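Local structure of beta-glucosidase (Saccharopolyspora erythraea D, 5M6G) at residues A[85-90]-A[124-129]; A[104-108]-A[171-175]; A[201-205]-A[261-265]; A[176-182]-A[226-232]. The protein probably hydrolyses terminal, non-reducing beta-D-glucosyl residues of glucosides and glucans, releasing beta-D-glucose, as a member of glycosyl hydrolase family 3. All blocks are in the same frame, centred on the assembly; numbering follows the deposited sequence. Where two conformers were deposited one is given.

Contact 1: residues A[85-90]-A[124-129]. With SOR (sorbitol), chain L.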
loop_
_atom_site.group_PDB
_atom_site.type_symbol
_atom_site.label_atom_id
_atom_site.label_comp_id
_atom_site.label_asym_id
_atom_site.label_seq_id
_atom_site.Cartn_x
_atom_site.Cartn_y
_atom_site.Cartn_z
ATOM N N ILE A 85 -15.929 17.281 13.001
ATOM C CA ILE A 85 -15.444 16.472 11.887
ATOM C C ILE A 85 -15.213 15.039 12.353
ATOM O O ILE A 85 -14.780 14.789 13.484
ATOM C CB ILE A 85 -14.184 17.132 11.300
ATOM C CG1 ILE A 85 -14.609 18.266 10.357
ATOM C CG2 ILE A 85 -13.265 16.119 10.596
ATOM C CD1 ILE A 85 -13.554 19.302 10.121
ATOM N N GLY A 86 -15.534 14.075 11.485
ATOM C CA GLY A 86 -15.513 12.687 11.905
ATOM C C GLY A 86 -14.147 12.034 11.850
ATOM O O GLY A 86 -13.879 11.091 12.600
ATOM N N SER A 87 -13.259 12.522 10.993
ATOM C CA SER A 87 -12.011 11.813 10.795
ATOM C C SER A 87 -10.925 12.780 10.371
ATOM O O SER A 87 -11.202 13.829 9.784
ATOM C CB SER A 87 -12.175 10.712 9.739
ATOM O OG SER A 87 -10.970 9.984 9.584
ATOM N N VAL A 88 -9.680 12.398 10.667
ATOM C CA VAL A 88 -8.494 13.077 10.167
ATOM C C VAL A 88 -7.586 12.017 9.563
ATOM O O VAL A 88 -7.604 10.854 9.981
ATOM C CB VAL A 88 -7.778 13.870 11.286
ATOM C CG1 VAL A 88 -6.471 14.486 10.797
ATOM C CG2 VAL A 88 -8.703 14.965 11.838
ATOM N N LEU A 89 -6.811 12.405 8.546
ATOM C CA LEU A 89 -5.780 11.529 8.002
ATOM C C LEU A 89 -4.454 12.269 7.940
ATOM O O LEU A 89 -4.396 13.502 7.928
ATOM C CB LEU A 89 -6.109 10.987 6.589
ATOM C CG LEU A 89 -5.887 11.917 5.384
ATOM C CD1 LEU A 89 -5.536 11.131 4.118
ATOM C CD2 LEU A 89 -7.104 12.798 5.118
ATOM N N SER A 90 -3.380 11.486 7.931
ATOM C CA SER A 90 -2.088 11.955 7.457
ATOM C C SER A 90 -1.943 11.476 6.023
ATOM O O SER A 90 -1.999 10.269 5.765
ATOM C CB SER A 90 -0.937 11.425 8.317
ATOM O OG SER A 90 -0.800 12.171 9.503
ATOM N N LEU A 124 -12.774 10.764 17.407
ATOM C CA LEU A 124 -12.239 10.811 16.056
ATOM C C LEU A 124 -11.737 9.435 15.636
ATOM O O LEU A 124 -11.282 8.638 16.463
ATOM C CB LEU A 124 -11.088 11.810 16.012
ATOM C CG LEU A 124 -10.694 12.481 14.715
ATOM C CD1 LEU A 124 -11.814 13.388 14.257
ATOM C CD2 LEU A 124 -9.432 13.280 14.986
ATOM N N ILE A 125 -11.804 9.157 14.335
ATOM C CA ILE A 125 -11.086 8.032 13.738
ATOM C C ILE A 125 -9.989 8.620 12.858
ATOM O O ILE A 125 -10.219 9.592 12.126
ATOM C CB ILE A 125 -12.032 7.086 12.962
ATOM C CG1 ILE A 125 -11.344 5.759 12.618
ATOM C CG2 ILE A 125 -12.598 7.742 11.696
ATOM C CD1 ILE A 125 -12.293 4.733 12.001
ATOM N N TYR A 126 -8.776 8.092 12.988
ATOM C CA TYR A 126 -7.621 8.630 12.284
ATOM C C TYR A 126 -7.143 7.602 11.266
ATOM O O TYR A 126 -6.965 6.433 11.607
ATOM C CB TYR A 126 -6.492 8.975 13.266
ATOM C CG TYR A 126 -5.500 9.992 12.742
ATOM C CD1 TYR A 126 -4.592 9.659 11.732
ATOM C CD2 TYR A 126 -5.473 11.289 13.252
ATOM C CE1 TYR A 126 -3.684 10.589 11.255
ATOM C CE2 TYR A 126 -4.568 12.227 12.777
ATOM C CZ TYR A 126 -3.674 11.871 11.779
ATOM O OH TYR A 126 -2.781 12.806 11.305
ATOM N N GLY A 127 -6.954 8.039 10.019
ATOM C CA GLY A 127 -6.491 7.160 8.955
ATOM C C GLY A 127 -5.106 7.501 8.435
ATOM O O GLY A 127 -4.651 8.641 8.570
ATOM N N VAL A 128 -4.420 6.524 7.842
ATOM C CA VAL A 128 -3.064 6.726 7.353
ATOM C C VAL A 128 -2.795 5.660 6.303
ATOM O O VAL A 128 -3.411 4.595 6.312
ATOM C CB VAL A 128 -2.042 6.644 8.517
ATOM C CG1 VAL A 128 -1.885 5.207 9.004
ATOM C CG2 VAL A 128 -0.700 7.205 8.102
ATOM N N ASP A 129 -1.845 5.929 5.411
ATOM C CA ASP A 129 -1.331 4.886 4.516
ATOM C C ASP A 129 -0.256 4.102 5.261
ATOM O O ASP A 129 0.897 4.527 5.345
ATOM C CB ASP A 129 -0.764 5.475 3.229
ATOM C CG ASP A 129 -1.817 6.165 2.388
ATOM O OD1 ASP A 129 -2.592 5.461 1.698
ATOM O OD2 ASP A 129 -1.859 7.413 2.417
HETATM C C1 SOR L . -4.511 5.881 -2.085
HETATM C C2 SOR L . -3.988 6.573 -0.838
HETATM C C3 SOR L . -4.056 8.083 -1.047
HETATM C C4 SOR L . -3.229 8.821 0.002
HETATM C C5 SOR L . -2.797 10.219 -0.450
HETATM C C6 SOR L . -1.702 10.706 0.493
HETATM O O1 SOR L . -3.993 4.577 -2.182
HETATM O O2 SOR L . -4.771 6.197 0.281
HETATM O O3 SOR L . -5.399 8.481 -0.959
HETATM O O4 SOR L . -3.963 8.919 1.206
HETATM O O5 SOR L . -2.332 10.226 -1.794
HETATM O O6 SOR L . -0.994 11.783 -0.085
HETATM O O HOH W 1 -0.469 8.281 4.726
#
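Y126 reaches across the parallel strand pair 87-90 and 125-128 and closes on S90 with its hydroxyl. With its CG anti to the backbone N (chi1 -158°), the side chain leans from its own strand over the neighbouring one. CB, CG and CD1 lie nearest the carbonyl oxygen of V88, which sits over one ring face, displaced toward the rim. On the CE2 side the ring meets the V88 methyl CG1 at 3.6 Å, while CE1 passes close to the backbone N of S90. At the tip, Y126 OH donates to S90 OG over 2.8 Å, the serine oxygen lying in the ring plane. The other V88 methyl, CG2, packs on L124 CD2 at 3.6 Å. Beneath these side chains V88 N donates to I125 O, G127 N to V88 O at 2.9 Å, and S90 N to G127 O. I125 O is gripped twice, since S87 OG also donates to it over 2.7 Å, from above the carbonyl plane. At the C-terminal end a water bridges S90 O to D129, accepting from D129 N and donating to OD2. The D129 carboxylate binds the sorbitol: OD1 accepts from O2 at 2.7 Å and OD2 from O4 at 2.9 Å. The pair thus runs into the sorbitol pocket at its C-terminal ends, as in TIM-barrel glycosidases. Helix 101-116 makes the beta-alpha-beta crossover between the two strands and packs on Y126 and S90 through M107, while strand 68-71 flanks 87-90 and strand 176-177 lies beside 125-128 on its other side in the sheet.

Contact 2: residues A[104-108]-A[171-175]; sequences WADMY and ATGID. With MG (magnesium ion), chain F.
A105 and T172 bring helix 104-108 and the loop 171-175 together, their CA atoms 4.0 Å apart, and G173, with positive phi, takes the chain out of the preceding helix. Its CA lies over the Y108 ring, 3.9 Å from the centroid and 14° off the normal, a CH-pi contact. G173 O is over the same ring, shifted toward the rim and 3.2 Å from Y108 CZ. Y108 swings its ring away from its own backbone N (chi1 178°) and extends past the glycine to D175, where OH donates to the syn lone pair of OD2 over 2.7 Å; ring and carboxylate planes stand 67° apart. D175 OD2 also accepts from Y126 N. At the apolar end, I174 CD1 touches W104 CE3 at 3.6 Å, and T172 CG2 rests against W104 CB. The magnesium ion is held by G173 O at 2.0 Å, by D175 OD1 at 2.1 Å and by four waters, one of which also donates to Y108 OH. The two carboxylate oxygens therefore have separate tasks, OD1 for the metal and OD2 for the Y108 hydroxyl and the Y126 backbone amide. Such sharing fixes the rotation of the carboxylate, and the cation and both donors would be expected to stabilise its negative charge.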
loop_
_atom_site.group_PDB
_atom_site.type_symbol
_atom_site.label_atom_id
_atom_site.label_comp_id
_atom_site.label_asym_id
_atom_site.label_seq_id
_atom_site.Cartn_x
_atom_site.Cartn_y
_atom_site.Cartn_z
ATOM N N TRP A 104 4.054 10.728 16.938
ATOM C CA TRP A 104 2.796 10.373 16.278
ATOM C C TRP A 104 1.711 10.081 17.305
ATOM O O TRP A 104 0.564 10.517 17.151
ATOM C CB TRP A 104 2.978 9.158 15.368
ATOM C CG TRP A 104 3.601 9.435 14.045
ATOM C CD1 TRP A 104 4.933 9.566 13.774
ATOM C CD2 TRP A 104 2.917 9.589 12.794
ATOM N NE1 TRP A 104 5.122 9.804 12.430
ATOM C CE2 TRP A 104 3.899 9.823 11.809
ATOM C CE3 TRP A 104 1.565 9.565 12.414
ATOM C CZ2 TRP A 104 3.578 10.019 10.467
ATOM C CZ3 TRP A 104 1.245 9.766 11.073
ATOM C CH2 TRP A 104 2.248 9.992 10.119
ATOM N N ALA A 105 2.047 9.326 18.356
ATOM C CA ALA A 105 1.050 9.043 19.385
ATOM C C ALA A 105 0.583 10.325 20.065
ATOM O O ALA A 105 -0.614 10.492 20.336
ATOM C CB ALA A 105 1.604 8.059 20.412
ATOM N N ASP A 106 1.514 11.246 20.342
ATOM C CA ASP A 106 1.143 12.536 20.918
ATOM C C ASP A 106 0.205 13.299 19.991
ATOM O O ASP A 106 -0.801 13.867 20.434
ATOM C CB ASP A 106 2.392 13.368 21.201
ATOM C CG ASP A 106 3.218 12.810 22.327
ATOM O OD1 ASP A 106 2.713 11.934 23.066
ATOM O OD2 ASP A 106 4.379 13.253 22.470
ATOM N N MET A 107 0.533 13.339 18.698
ATOM C CA MET A 107 -0.312 14.045 17.744
ATOM C C MET A 107 -1.716 13.455 17.727
ATOM O O MET A 107 -2.712 14.187 17.785
ATOM C CB MET A 107 0.306 13.977 16.348
ATOM C CG MET A 107 -0.513 14.706 15.270
ATOM S SD MET A 107 0.220 14.431 13.648
ATOM C CE MET A 107 -0.196 12.714 13.372
ATOM N N TYR A 108 -1.805 12.125 17.653
ATOM C CA TYR A 108 -3.100 11.454 17.661
ATOM C C TYR A 108 -3.905 11.814 18.908
ATOM O O TYR A 108 -5.072 12.206 18.814
ATOM C CB TYR A 108 -2.904 9.942 17.564
ATOM C CG TYR A 108 -4.214 9.198 17.621
ATOM C CD1 TYR A 108 -4.919 8.905 16.457
ATOM C CD2 TYR A 108 -4.775 8.835 18.843
ATOM C CE1 TYR A 108 -6.140 8.241 16.514
ATOM C CE2 TYR A 108 -5.982 8.192 18.909
ATOM C CZ TYR A 108 -6.661 7.890 17.744
ATOM O OH TYR A 108 -7.863 7.239 17.821
ATOM N N ALA A 171 0.207 1.468 18.109
ATOM C CA ALA A 171 1.118 2.126 19.040
ATOM C C ALA A 171 1.049 3.639 18.910
ATOM O O ALA A 171 1.266 4.357 19.893
ATOM C CB ALA A 171 2.552 1.651 18.796
ATOM N N THR A 172 0.746 4.142 17.718
ATOM C CA THR A 172 0.607 5.571 17.501
ATOM C C THR A 172 -0.832 6.040 17.659
ATOM O O THR A 172 -1.110 7.224 17.447
ATOM C CB THR A 172 1.128 5.960 16.105
ATOM O OG1 THR A 172 0.284 5.409 15.086
ATOM C CG2 THR A 172 2.558 5.454 15.888
ATOM N N GLY A 173 -1.754 5.145 18.016
ATOM C CA GLY A 173 -3.148 5.495 18.192
ATOM C C GLY A 173 -3.983 5.381 16.930
ATOM O O GLY A 173 -5.182 5.106 17.016
ATOM N N ILE A 174 -3.364 5.575 15.764
ATOM C CA ILE A 174 -4.095 5.591 14.503
ATOM C C ILE A 174 -4.893 4.304 14.351
ATOM O O ILE A 174 -4.422 3.210 14.688
ATOM C CB ILE A 174 -3.102 5.817 13.349
ATOM C CG1 ILE A 174 -2.481 7.215 13.482
ATOM C CG2 ILE A 174 -3.782 5.615 11.990
ATOM C CD1 ILE A 174 -1.360 7.522 12.479
ATOM N N ASP A 175 -6.130 4.438 13.870
ATOM C CA ASP A 175 -7.130 3.391 13.960
ATOM C C ASP A 175 -7.348 2.640 12.668
ATOM O O ASP A 175 -8.084 1.653 12.674
ATOM C CB ASP A 175 -8.470 4.005 14.380
ATOM C CG ASP A 175 -8.316 4.907 15.565
ATOM O OD1 ASP A 175 -8.016 4.359 16.644
ATOM O OD2 ASP A 175 -8.434 6.138 15.403
HETATM MG MG MG F . -6.399 3.732 17.924
HETATM O O HOH W 2 -7.523 5.032 19.274
HETATM O O HOH W 3 -5.569 2.053 16.892
HETATM O O HOH W 4 -7.689 2.451 18.799
HETATM O O HOH W 5 -5.232 3.277 19.529
#

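Contact 3: residues A[201-205]-A[261-265]; sequences SENAS and PPFRE
Helices 201-205 and 261-265 run nearly parallel, their short axes 8.5 Å apart at an angle of 24°, and the backbones come nearest at S205 and P262, with CA atoms 4.1 Å apart. The small side chains of A204 and S205 and the compact proline rings probably permit this closeness. The P262 ring enters beside the first turn of helix 201-205, where its CG meets A204 CB at 3.6 Å and, from another side, S205 OG at 3.5 Å. S205 OG also lies 3.3 Å from P262 N, but the proline nitrogen has no hydrogen to offer, so the approach is packing alone. The hydroxyl is instead turned back onto its own helix: anti to the carbonyl carbon (chi1 -66°), OG donates to S201 O at 2.9 Å, from above the carbonyl plane. S201 O accepts from S205 N as well, so one carbonyl is held by both the amide and the hydroxyl of the same residue. S201 CB faces P261 CB at 4.3 Å, a looser touch at the N-terminal end. Toward the other end, E265 bends at chi2 and lays its CG against S205 CB at 4.0 Å. Its carboxylate is tied to the first helix through a water that donates to both S205 O and E265 OE1. No direct hydrogen bond joins the two segments. In the fold this is partly buried helix-on-helix packing, behind the strand that carries K231 and H232: V182, in the loop beyond strand 176-177, touches P262 and F263, and F263 makes an edge-to-face contact with Y233, on strand 229-233.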
loop_
_atom_site.group_PDB
_atom_site.type_symbol
_atom_site.label_atom_id
_atom_site.label_comp_id
_atom_site.label_asym_id
_atom_site.label_seq_id
_atom_site.Cartn_x
_atom_site.Cartn_y
_atom_site.Cartn_z
ATOM N N SER A 201 -6.455 -12.369 -10.493
ATOM C CA SER A 201 -7.376 -12.184 -9.377
ATOM C C SER A 201 -7.102 -13.166 -8.244
ATOM O O SER A 201 -7.306 -12.822 -7.077
ATOM C CB SER A 201 -8.825 -12.325 -9.861
ATOM O OG SER A 201 -9.053 -13.647 -10.286
ATOM N N GLU A 202 -6.662 -14.393 -8.570
ATOM C CA GLU A 202 -6.198 -15.335 -7.551
ATOM C C GLU A 202 -5.174 -14.690 -6.626
ATOM O O GLU A 202 -5.233 -14.849 -5.402
ATOM C CB GLU A 202 -5.587 -16.573 -8.224
ATOM C CG GLU A 202 -4.406 -17.195 -7.454
ATOM C CD GLU A 202 -3.184 -17.504 -8.332
ATOM O OE1 GLU A 202 -3.353 -17.930 -9.493
ATOM O OE2 GLU A 202 -2.045 -17.321 -7.852
ATOM N N ASN A 203 -4.202 -13.984 -7.207
ATOM C CA ASN A 203 -3.118 -13.412 -6.419
ATOM C C ASN A 203 -3.677 -12.492 -5.351
ATOM O O ASN A 203 -3.529 -12.742 -4.148
ATOM C CB ASN A 203 -2.133 -12.651 -7.327
ATOM C CG ASN A 203 -1.384 -13.563 -8.304
ATOM O OD1 ASN A 203 -1.067 -14.708 -7.976
ATOM N ND2 ASN A 203 -1.074 -13.041 -9.506
ATOM N N ALA A 204 -4.350 -11.425 -5.782
ATOM C CA ALA A 204 -4.858 -10.445 -4.835
ATOM C C ALA A 204 -5.855 -11.071 -3.874
ATOM O O ALA A 204 -5.823 -10.786 -2.678
ATOM C CB ALA A 204 -5.493 -9.275 -5.587
ATOM N N SER A 205 -6.758 -11.922 -4.377
ATOM C CA SER A 205 -7.770 -12.512 -3.501
ATOM C C SER A 205 -7.130 -13.298 -2.361
ATOM O O SER A 205 -7.535 -13.171 -1.199
ATOM C CB SER A 205 -8.712 -13.410 -4.304
ATOM O OG SER A 205 -9.473 -12.650 -5.219
ATOM N N PRO A 261 -13.227 -9.812 -7.812
ATOM C CA PRO A 261 -13.150 -10.924 -6.838
ATOM C C PRO A 261 -12.342 -10.588 -5.594
ATOM O O PRO A 261 -12.729 -11.012 -4.493
ATOM C CB PRO A 261 -12.497 -12.056 -7.648
ATOM C CG PRO A 261 -13.012 -11.810 -9.031
ATOM C CD PRO A 261 -12.951 -10.309 -9.176
ATOM N N PRO A 262 -11.212 -9.869 -5.695
ATOM C CA PRO A 262 -10.492 -9.532 -4.452
ATOM C C PRO A 262 -11.314 -8.689 -3.490
ATOM O O PRO A 262 -11.139 -8.811 -2.272
ATOM C CB PRO A 262 -9.257 -8.775 -4.952
ATOM C CG PRO A 262 -9.017 -9.349 -6.312
ATOM C CD PRO A 262 -10.414 -9.477 -6.875
ATOM N N PHE A 263 -12.215 -7.851 -3.997
ATOM C CA PHE A 263 -13.109 -7.129 -3.097
ATOM C C PHE A 263 -14.083 -8.077 -2.408
ATOM O O PHE A 263 -14.341 -7.935 -1.209
ATOM C CB PHE A 263 -13.850 -6.033 -3.860
ATOM C CG PHE A 263 -12.978 -4.869 -4.193
ATOM C CD1 PHE A 263 -12.667 -3.923 -3.217
ATOM C CD2 PHE A 263 -12.400 -4.761 -5.454
ATOM C CE1 PHE A 263 -11.827 -2.853 -3.517
ATOM C CE2 PHE A 263 -11.553 -3.710 -5.763
ATOM C CZ PHE A 263 -11.258 -2.753 -4.789
ATOM N N ARG A 264 -14.624 -9.052 -3.145
ATOM C CA ARG A 264 -15.519 -10.038 -2.541
ATOM C C ARG A 264 -14.829 -10.777 -1.400
ATOM O O ARG A 264 -15.403 -10.950 -0.318
ATOM C CB ARG A 264 -15.996 -11.026 -3.615
ATOM C CG ARG A 264 -17.324 -11.691 -3.339
ATOM C CD ARG A 264 -17.666 -12.729 -4.419
ATOM N NE ARG A 264 -17.914 -12.147 -5.738
ATOM C CZ ARG A 264 -19.103 -11.712 -6.141
ATOM N NH1 ARG A 264 -20.141 -11.786 -5.316
ATOM N NH2 ARG A 264 -19.264 -11.205 -7.358
ATOM N N GLU A 265 -13.588 -11.229 -1.629
ATOM C CA GLU A 265 -12.836 -11.924 -0.588
ATOM C C GLU A 265 -12.546 -11.020 0.604
ATOM O O GLU A 265 -12.595 -11.467 1.756
ATOM C CB GLU A 265 -11.521 -12.465 -1.152
ATOM C CG GLU A 265 -11.617 -13.889 -1.665
ATOM C CD GLU A 265 -11.917 -14.874 -0.556
ATOM O OE1 GLU A 265 -11.020 -15.117 0.282
ATOM O OE2 GLU A 265 -13.056 -15.394 -0.522
HETATM O O HOH W 6 -8.649 -15.119 0.928
#

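Contact 4: residues A[176-182]-A[226-232]; sequences WSFAPCV and VMATAKH. With SOR (sorbitol), chain L.
M227 CE lies over one face of the W176 indole, and the edge of F178, through CE1, over the rim of the other, with T229 OG1 at the indole edge, where two neighbouring strands of the TIM-barrel-like N-terminal domain meet. M227 CE sits 3.3 Å from the five-membered ring centroid, 10° off the normal, a CH-pi contact; SD stands farther above the same face, making the pair Met-aromatic as well. NE1 donates in the ring plane to T229 OG1 at 2.7 Å, a bent bond (136°), and that hydroxyl in turn donates a hydrogen bond to S177 O, so the indole and the backbone are joined through one oxygen. The H232 ring carries K231 CG over one face. Backbone bonds link S177 N to M227 O, T229 N to A179 O, K231 N to P180 O and V182 N to K231 O, in two separate bridged stretches whose register shifts by one residue. Between them F178 centres an inverse gamma turn, and a cis peptide precedes P180. Another cis peptide joins K231 to H232, both of which contact sorbitol O1. K231 starts with CG between backbone N and carbonyl carbon (chi1 72°) and then runs extended, ending with NZ donating both to F178 O at 2.7 Å and to sorbitol O1 at 2.6 Å.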
loop_
_atom_site.group_PDB
_atom_site.type_symbol
_atom_site.label_atom_id
_atom_site.label_comp_id
_atom_site.label_asym_id
_atom_site.label_seq_id
_atom_site.Cartn_x
_atom_site.Cartn_y
_atom_site.Cartn_z
ATOM N N TRP A 176 -6.738 3.081 11.578
ATOM C CA TRP A 176 -7.278 2.798 10.253
ATOM C C TRP A 176 -6.164 2.979 9.241
ATOM O O TRP A 176 -5.595 4.071 9.148
ATOM C CB TRP A 176 -8.455 3.756 9.988
ATOM C CG TRP A 176 -9.157 3.675 8.660
ATOM C CD1 TRP A 176 -9.012 2.728 7.674
ATOM C CD2 TRP A 176 -10.130 4.615 8.178
ATOM N NE1 TRP A 176 -9.855 3.026 6.610
ATOM C CE2 TRP A 176 -10.540 4.183 6.894
ATOM C CE3 TRP A 176 -10.695 5.785 8.713
ATOM C CZ2 TRP A 176 -11.496 4.875 6.143
ATOM C CZ3 TRP A 176 -11.645 6.473 7.967
ATOM C CH2 TRP A 176 -12.038 6.013 6.695
ATOM N N SER A 177 -5.821 1.911 8.522
ATOM C CA SER A 177 -4.844 1.985 7.447
ATOM C C SER A 177 -5.544 1.864 6.104
ATOM O O SER A 177 -6.481 1.076 5.952
ATOM C CB SER A 177 -3.783 0.889 7.555
ATOM O OG SER A 177 -2.879 0.977 6.462
ATOM N N PHE A 178 -5.077 2.646 5.130
ATOM C CA PHE A 178 -5.577 2.567 3.757
ATOM C C PHE A 178 -4.823 1.442 3.044
ATOM O O PHE A 178 -3.999 1.657 2.157
ATOM C CB PHE A 178 -5.419 3.912 3.061
ATOM C CG PHE A 178 -6.039 5.075 3.831
ATOM C CD1 PHE A 178 -7.313 4.974 4.368
ATOM C CD2 PHE A 178 -5.336 6.260 4.014
ATOM C CE1 PHE A 178 -7.880 6.044 5.074
ATOM C CE2 PHE A 178 -5.887 7.328 4.711
ATOM C CZ PHE A 178 -7.164 7.221 5.249
ATOM N N ALA A 179 -5.117 0.220 3.478
ATOM C CA ALA A 179 -4.431 -0.986 3.024
ATOM C C ALA A 179 -5.323 -2.186 3.331
ATOM O O ALA A 179 -6.023 -2.189 4.352
ATOM C CB ALA A 179 -3.056 -1.134 3.723
ATOM N N PRO A 180 -5.274 -3.229 2.490
ATOM C CA PRO A 180 -4.395 -3.411 1.321
ATOM C C PRO A 180 -4.949 -2.922 -0.020
ATOM O O PRO A 180 -6.169 -2.927 -0.231
ATOM C CB PRO A 180 -4.228 -4.928 1.266
ATOM C CG PRO A 180 -5.575 -5.440 1.709
ATOM C CD PRO A 180 -5.951 -4.487 2.859
ATOM N N CYS A 181 -4.058 -2.515 -0.921
ATOM C CA CYS A 181 -4.425 -2.439 -2.333
ATOM C C CYS A 181 -4.722 -3.849 -2.830
ATOM O O CYS A 181 -3.821 -4.696 -2.867
ATOM C CB CYS A 181 -3.306 -1.811 -3.185
ATOM S SG CYS A 181 -3.802 -1.115 -4.850
ATOM N N VAL A 182 -5.984 -4.116 -3.174
ATOM C CA VAL A 182 -6.382 -5.362 -3.811
ATOM C C VAL A 182 -6.478 -5.188 -5.323
ATOM O O VAL A 182 -7.021 -6.049 -6.026
ATOM C CB VAL A 182 -7.689 -5.899 -3.204
ATOM C CG1 VAL A 182 -7.534 -6.053 -1.678
ATOM C CG2 VAL A 182 -8.877 -4.988 -3.542
ATOM N N VAL A 226 -6.716 -2.877 13.875
ATOM C CA VAL A 226 -6.665 -1.671 13.063
ATOM C C VAL A 226 -7.558 -1.906 11.851
ATOM O O VAL A 226 -7.485 -2.969 11.222
ATOM C CB VAL A 226 -5.218 -1.345 12.637
ATOM C CG1 VAL A 226 -5.196 -0.400 11.442
ATOM C CG2 VAL A 226 -4.424 -0.780 13.823
ATOM N N MET A 227 -8.415 -0.939 11.540
ATOM C CA MET A 227 -9.328 -1.136 10.422
ATOM C C MET A 227 -8.554 -1.149 9.113
ATOM O O MET A 227 -7.653 -0.333 8.893
ATOM C CB MET A 227 -10.410 -0.056 10.391
ATOM C CG MET A 227 -11.427 -0.278 9.276
ATOM S SD MET A 227 -12.948 0.680 9.488
ATOM C CE MET A 227 -12.357 2.336 9.201
ATOM N N ALA A 228 -8.888 -2.104 8.255
ATOM C CA ALA A 228 -8.270 -2.235 6.943
ATOM C C ALA A 228 -9.179 -1.630 5.879
ATOM O O ALA A 228 -10.380 -1.411 6.101
ATOM C CB ALA A 228 -7.973 -3.704 6.621
ATOM N N THR A 229 -8.583 -1.356 4.711
ATOM C CA THR A 229 -9.276 -0.704 3.600
ATOM C C THR A 229 -8.978 -1.472 2.317
ATOM O O THR A 229 -7.841 -1.464 1.841
ATOM C CB THR A 229 -8.828 0.751 3.445
ATOM O OG1 THR A 229 -8.838 1.411 4.723
ATOM C CG2 THR A 229 -9.751 1.484 2.489
ATOM N N ALA A 230 -9.987 -2.111 1.736
ATOM C CA ALA A 230 -9.814 -2.670 0.399
ATOM C C ALA A 230 -9.856 -1.525 -0.608
ATOM O O ALA A 230 -10.836 -0.774 -0.657
ATOM C CB ALA A 230 -10.883 -3.718 0.099
ATOM N N LYS A 231 -8.790 -1.375 -1.397
ATOM C CA LYS A 231 -8.705 -0.289 -2.379
ATOM C C LYS A 231 -8.029 -0.767 -3.676
ATOM O O LYS A 231 -7.320 -1.772 -3.665
ATOM C CB LYS A 231 -7.937 0.907 -1.793
ATOM C CG LYS A 231 -6.433 0.689 -1.628
ATOM C CD LYS A 231 -5.778 1.842 -0.838
ATOM C CE LYS A 231 -4.232 1.772 -0.933
ATOM N NZ LYS A 231 -3.590 2.933 -0.231
ATOM N N HIS A 232 -8.230 -0.069 -4.793
ATOM C CA HIS A 232 -9.220 0.985 -4.959
ATOM C C HIS A 232 -10.375 0.442 -5.811
ATOM O O HIS A 232 -10.163 -0.091 -6.904
ATOM C CB HIS A 232 -8.613 2.217 -5.627
ATOM C CG HIS A 232 -7.317 2.663 -5.022
ATOM N ND1 HIS A 232 -6.111 2.061 -5.314
ATOM C CD2 HIS A 232 -7.037 3.664 -4.152
ATOM C CE1 HIS A 232 -5.144 2.664 -4.641
ATOM N NE2 HIS A 232 -5.679 3.643 -3.934
HETATM C C1 SOR L . -4.511 5.881 -2.085
HETATM C C2 SOR L . -3.988 6.573 -0.838
HETATM C C3 SOR L . -4.056 8.083 -1.047
HETATM C C4 SOR L . -3.229 8.821 0.002
HETATM C C5 SOR L . -2.797 10.219 -0.450
HETATM C C6 SOR L . -1.702 10.706 0.493
HETATM O O1 SOR L . -3.993 4.577 -2.182
HETATM O O2 SOR L . -4.771 6.197 0.281
HETATM O O3 SOR L . -5.399 8.481 -0.959
HETATM O O4 SOR L . -3.963 8.919 1.206
HETATM O O5 SOR L . -2.332 10.226 -1.794
HETATM O O6 SOR L . -0.994 11.783 -0.085
#

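Contacts 1, 2 and 4 are wholly buried and touch one another, whereas contact 3 is partly buried and reaches only contact 4, through F263 and A204 packed on V182, H232 and A230. Contacts 1 and 4 share a sheet, since strands 125-128 and 176-177 are neighbours, and both end at the same sorbitol, D129 from one and K231 with H232 from the other. Contact 2 leads directly into contact 4 along the chain and borrows the Y126 amide of contact 1. Their chemistry follows their place: backbone pairing with polar tips at the pocket in 1 and 4, metal coordination in 2, and mostly apolar helix packing in 3.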